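Proximal thread matrix protein 1 (Mytilus galloprovincialis, PDB 4CN9) probably binds collagen as a matrix protein of the mussel byssus, through two von Willebrand factor type A domains and with zinc at a MIDAS motif. Local coordinates at residues G251-S262 against P292-A303. Numbering follows the deposited sequence.
Sequences GHADIAFVFDAS and PDGTQFAVVTFA
Two parallel strands of a beta-alpha-beta unit, 253-260 and 295-302, pair here from Asp254 with Gln296 to Asp260 with Phe302. The ladder runs from Gln296 N on Ala253 O to Ala261 N on Phe302 O (2.8 Å). The Phe302 ring lies back across the neighbouring strand. With chi1 at 56°, the side chain of Phe302 is folded over its own backbone, CG flanked by N and C, and one ring face turns onto the Phe259-Asp260 peptide. Asp260 N is 3.5 Å from Phe302 CZ, and Asp260 CA makes a CH-pi contact over that face. Val258 CG1 meets Phe302 CE2 at 3.8 Å. A serine in place of Phe302 would probably uncover the Asp260 peptide and leave Val258 CG1 without its aromatic neighbour. These are neighbouring inner strands of the six-stranded sheet in the second von Willebrand factor type A domain, a Rossmann-like fold. Helix 272-285 crosses over between them and packs on Phe257 and Phe259. On this helix-covered side, Thr301 CG2 lies over one face of the Phe259 ring, while Val299 CG1 touches Phe259 CE2 (3.4 Å). The Phe257 and Phe297 rings lie almost parallel (7°) but offset, with little face-to-face overlap; Phe257 CE2 meets Phe297 CD1 at 3.6 Å. At the other end, Gln296 NE2 donates an almost straight bond to the syn side of Asp254 OD1 (3.0 Å), well out of the carboxylate plane. Arg358 forms a salt bridge with the same oxygen, and Lys313 NZ hydrogen-bonds Gln296 OE1. One water bridges Gly251 O and Thr295 OG1.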
loop_
_atom_site.group_PDB
_atom_site.type_symbol
_atom_site.label_atom_id
_atom_site.label_comp_id
_atom_site.label_asym_id
_atom_site.label_seq_id
_atom_site.Cartn_x
_atom_site.Cartn_y
_atom_site.Cartn_z
ATOM N N GLY A 251 9.873 -7.869 -14.613
ATOM C CA GLY A 251 8.550 -7.603 -15.137
ATOM C C GLY A 251 8.568 -6.431 -16.094
ATOM O O GLY A 251 9.620 -5.870 -16.398
ATOM N N HIS A 252 7.397 -6.060 -16.585
ATOM C CA HIS A 252 7.272 -4.822 -17.325
ATOM C C HIS A 252 6.931 -3.721 -16.317
ATOM O O HIS A 252 5.948 -3.819 -15.567
ATOM C CB HIS A 252 6.198 -4.938 -18.411
ATOM C CG HIS A 252 6.552 -5.891 -19.509
ATOM N ND1 HIS A 252 6.893 -5.472 -20.777
ATOM C CD2 HIS A 252 6.622 -7.244 -19.529
ATOM C CE1 HIS A 252 7.157 -6.523 -21.532
ATOM N NE2 HIS A 252 7.001 -7.611 -20.798
ATOM N N ALA A 253 7.768 -2.691 -16.272
ATOM C CA ALA A 253 7.521 -1.546 -15.402
ATOM C C ALA A 253 8.045 -0.244 -16.016
ATOM O O ALA A 253 8.993 -0.251 -16.813
ATOM C CB ALA A 253 8.135 -1.774 -14.043
ATOM N N ASP A 254 7.399 0.862 -15.649
ATOM C CA ASP A 254 7.836 2.210 -16.046
ATOM C C ASP A 254 8.215 2.946 -14.766
ATOM O O ASP A 254 7.356 3.182 -13.907
ATOM C CB ASP A 254 6.724 2.985 -16.747
ATOM C CG ASP A 254 6.445 2.498 -18.171
ATOM O OD1 ASP A 254 7.343 1.929 -18.853
ATOM O OD2 ASP A 254 5.297 2.717 -18.607
ATOM N N ILE A 255 9.494 3.286 -14.634
ATOM C CA ILE A 255 10.037 3.808 -13.386
ATOM C C ILE A 255 10.588 5.210 -13.561
ATOM O O ILE A 255 11.524 5.424 -14.340
ATOM C CB ILE A 255 11.227 2.965 -12.874
ATOM C CG1 ILE A 255 10.908 1.467 -12.870
ATOM C CG2 ILE A 255 11.647 3.420 -11.478
ATOM C CD1 ILE A 255 9.982 1.056 -11.806
ATOM N N ALA A 256 10.056 6.155 -12.802
ATOM C CA ALA A 256 10.568 7.517 -12.847
ATOM C C ALA A 256 11.300 7.915 -11.573
ATOM O O ALA A 256 10.733 7.869 -10.472
ATOM C CB ALA A 256 9.435 8.490 -13.152
ATOM N N PHE A 257 12.570 8.303 -11.725
ATOM C CA PHE A 257 13.302 8.945 -10.639
ATOM C C PHE A 257 12.945 10.418 -10.650
ATOM O O PHE A 257 13.097 11.089 -11.662
ATOM C CB PHE A 257 14.810 8.825 -10.821
ATOM C CG PHE A 257 15.326 7.422 -10.706
ATOM C CD1 PHE A 257 15.361 6.792 -9.484
ATOM C CD2 PHE A 257 15.793 6.754 -11.823
ATOM C CE1 PHE A 257 15.844 5.496 -9.380
ATOM C CE2 PHE A 257 16.286 5.462 -11.729
ATOM C CZ PHE A 257 16.309 4.832 -10.505
ATOM N N VAL A 258 12.464 10.908 -9.523
ATOM C CA VAL A 258 12.130 12.312 -9.388
ATOM C C VAL A 258 13.019 12.824 -8.280
ATOM O O VAL A 258 12.764 12.552 -7.097
ATOM C CB VAL A 258 10.663 12.496 -9.013
ATOM C CG1 VAL A 258 10.336 13.972 -8.836
ATOM C CG2 VAL A 258 9.762 11.854 -10.082
ATOM N N PHE A 259 14.092 13.513 -8.646
ATOM C CA PHE A 259 15.076 13.877 -7.640
ATOM C C PHE A 259 15.565 15.324 -7.591
ATOM O O PHE A 259 15.564 16.060 -8.575
ATOM C CB PHE A 259 16.256 12.916 -7.659
ATOM C CG PHE A 259 17.132 13.004 -8.858
ATOM C CD1 PHE A 259 18.229 13.866 -8.878
ATOM C CD2 PHE A 259 16.939 12.152 -9.942
ATOM C CE1 PHE A 259 19.073 13.921 -9.984
ATOM C CE2 PHE A 259 17.781 12.197 -11.048
ATOM C CZ PHE A 259 18.851 13.081 -11.072
ATOM N N ASP A 260 15.959 15.670 -6.370
ATOM C CA ASP A 260 16.436 16.965 -5.947
ATOM C C ASP A 260 17.720 17.308 -6.688
ATOM O O ASP A 260 18.669 16.522 -6.697
ATOM C CB ASP A 260 16.678 16.855 -4.439
ATOM C CG ASP A 260 17.104 18.141 -3.784
ATOM O OD1 ASP A 260 17.392 19.149 -4.468
ATOM O OD2 ASP A 260 17.149 18.119 -2.527
ATOM N N ALA A 261 17.732 18.474 -7.329
ATOM C CA ALA A 261 18.928 18.962 -8.022
ATOM C C ALA A 261 19.316 20.358 -7.544
ATOM O O ALA A 261 20.020 21.088 -8.241
ATOM C CB ALA A 261 18.718 18.951 -9.534
ATOM N N SER A 262 18.852 20.701 -6.347
ATOM C CA SER A 262 19.186 21.948 -5.662
ATOM C C SER A 262 20.676 22.083 -5.342
ATOM O O SER A 262 21.384 21.095 -5.155
ATOM C CB SER A 262 18.406 22.016 -4.340
ATOM O OG SER A 262 18.962 22.992 -3.471
ATOM N N PRO A 292 11.643 -1.274 -24.052
ATOM C CA PRO A 292 10.221 -1.530 -24.318
ATOM C C PRO A 292 9.804 -2.955 -23.990
ATOM O O PRO A 292 8.620 -3.195 -23.787
ATOM C CB PRO A 292 10.087 -1.262 -25.827
ATOM C CG PRO A 292 11.265 -0.409 -26.174
ATOM C CD PRO A 292 12.359 -0.814 -25.251
ATOM N N ASP A 293 10.759 -3.875 -23.920
ATOM C CA ASP A 293 10.455 -5.272 -23.622
ATOM C C ASP A 293 10.620 -5.581 -22.148
ATOM O O ASP A 293 10.451 -6.724 -21.730
ATOM C CB ASP A 293 11.380 -6.208 -24.405
ATOM C CG ASP A 293 11.086 -6.215 -25.876
ATOM O OD1 ASP A 293 9.899 -6.040 -26.236
ATOM O OD2 ASP A 293 12.039 -6.397 -26.664
ATOM N N GLY A 294 10.994 -4.584 -21.359
ATOM C CA GLY A 294 11.150 -4.799 -19.933
ATOM C C GLY A 294 10.878 -3.525 -19.167
ATOM O O GLY A 294 9.766 -3.003 -19.182
ATOM N N THR A 295 11.915 -3.018 -18.518
ATOM C CA THR A 295 11.780 -1.866 -17.643
ATOM C C THR A 295 12.252 -0.608 -18.346
ATOM O O THR A 295 13.355 -0.549 -18.912
ATOM C CB THR A 295 12.601 -2.074 -16.377
ATOM O OG1 THR A 295 12.344 -3.389 -15.878
ATOM C CG2 THR A 295 12.250 -1.015 -15.313
ATOM N N GLN A 296 11.406 0.407 -18.317
ATOM C CA GLN A 296 11.761 1.699 -18.877
ATOM C C GLN A 296 11.977 2.657 -17.724
ATOM O O GLN A 296 11.321 2.539 -16.689
ATOM C CB GLN A 296 10.651 2.175 -19.795
ATOM C CG GLN A 296 10.579 1.375 -21.074
ATOM C CD GLN A 296 9.636 1.962 -22.096
ATOM O OE1 GLN A 296 9.988 2.079 -23.270
ATOM N NE2 GLN A 296 8.438 2.332 -21.666
ATOM N N PHE A 297 12.923 3.574 -17.897
ATOM C CA PHE A 297 13.252 4.549 -16.868
ATOM C C PHE A 297 13.111 5.983 -17.383
ATOM O O PHE A 297 13.278 6.238 -18.560
ATOM C CB PHE A 297 14.693 4.334 -16.391
ATOM C CG PHE A 297 14.853 3.173 -15.455
ATOM C CD1 PHE A 297 14.618 3.321 -14.105
ATOM C CD2 PHE A 297 15.236 1.936 -15.927
ATOM C CE1 PHE A 297 14.766 2.252 -13.229
ATOM C CE2 PHE A 297 15.388 0.867 -15.057
ATOM C CZ PHE A 297 15.141 1.020 -13.718
ATOM N N ALA A 298 12.812 6.912 -16.484
ATOM C CA ALA A 298 12.772 8.334 -16.808
ATOM C C ALA A 298 13.366 9.103 -15.624
ATOM O O ALA A 298 13.390 8.593 -14.496
ATOM C CB ALA A 298 11.330 8.773 -17.058
ATOM N N VAL A 299 13.853 10.309 -15.883
ATOM C CA VAL A 299 14.335 11.192 -14.823
ATOM C C VAL A 299 13.694 12.581 -14.910
ATOM O O VAL A 299 13.666 13.218 -15.982
ATOM C CB VAL A 299 15.872 11.348 -14.868
ATOM C CG1 VAL A 299 16.320 12.567 -14.055
ATOM C CG2 VAL A 299 16.546 10.082 -14.369
ATOM N N VAL A 300 13.183 13.029 -13.761
ATOM C CA VAL A 300 12.728 14.402 -13.550
ATOM C C VAL A 300 13.544 14.943 -12.389
ATOM O O VAL A 300 13.733 14.256 -11.401
ATOM C CB VAL A 300 11.238 14.446 -13.166
ATOM C CG1 VAL A 300 10.787 15.861 -12.808
ATOM C CG2 VAL A 300 10.381 13.906 -14.300
ATOM N N THR A 301 14.055 16.157 -12.517
ATOM C CA THR A 301 14.717 16.800 -11.403
ATOM C C THR A 301 13.956 18.050 -10.977
ATOM O O THR A 301 13.185 18.627 -11.768
ATOM C CB THR A 301 16.173 17.168 -11.735
ATOM O OG1 THR A 301 16.204 18.017 -12.878
ATOM C CG2 THR A 301 16.983 15.927 -12.023
ATOM N N PHE A 302 14.169 18.460 -9.729
ATOM C CA PHE A 302 13.535 19.665 -9.208
ATOM C C PHE A 302 14.491 20.512 -8.379
ATOM O O PHE A 302 15.361 19.996 -7.692
ATOM C CB PHE A 302 12.254 19.348 -8.432
ATOM C CG PHE A 302 12.433 18.368 -7.306
ATOM C CD1 PHE A 302 12.776 18.810 -6.035
ATOM C CD2 PHE A 302 12.231 17.010 -7.508
ATOM C CE1 PHE A 302 12.937 17.917 -4.993
ATOM C CE2 PHE A 302 12.385 16.104 -6.472
ATOM C CZ PHE A 302 12.747 16.551 -5.216
ATOM N N ALA A 303 14.352 21.825 -8.526
ATOM C CA ALA A 303 15.049 22.787 -7.687
ATOM C C ALA A 303 14.001 23.851 -7.409
ATOM O O ALA A 303 13.034 23.566 -6.725
ATOM C CB ALA A 303 16.271 23.339 -8.380
HETATM O O HOH W 1 10.405 -4.588 -14.304
#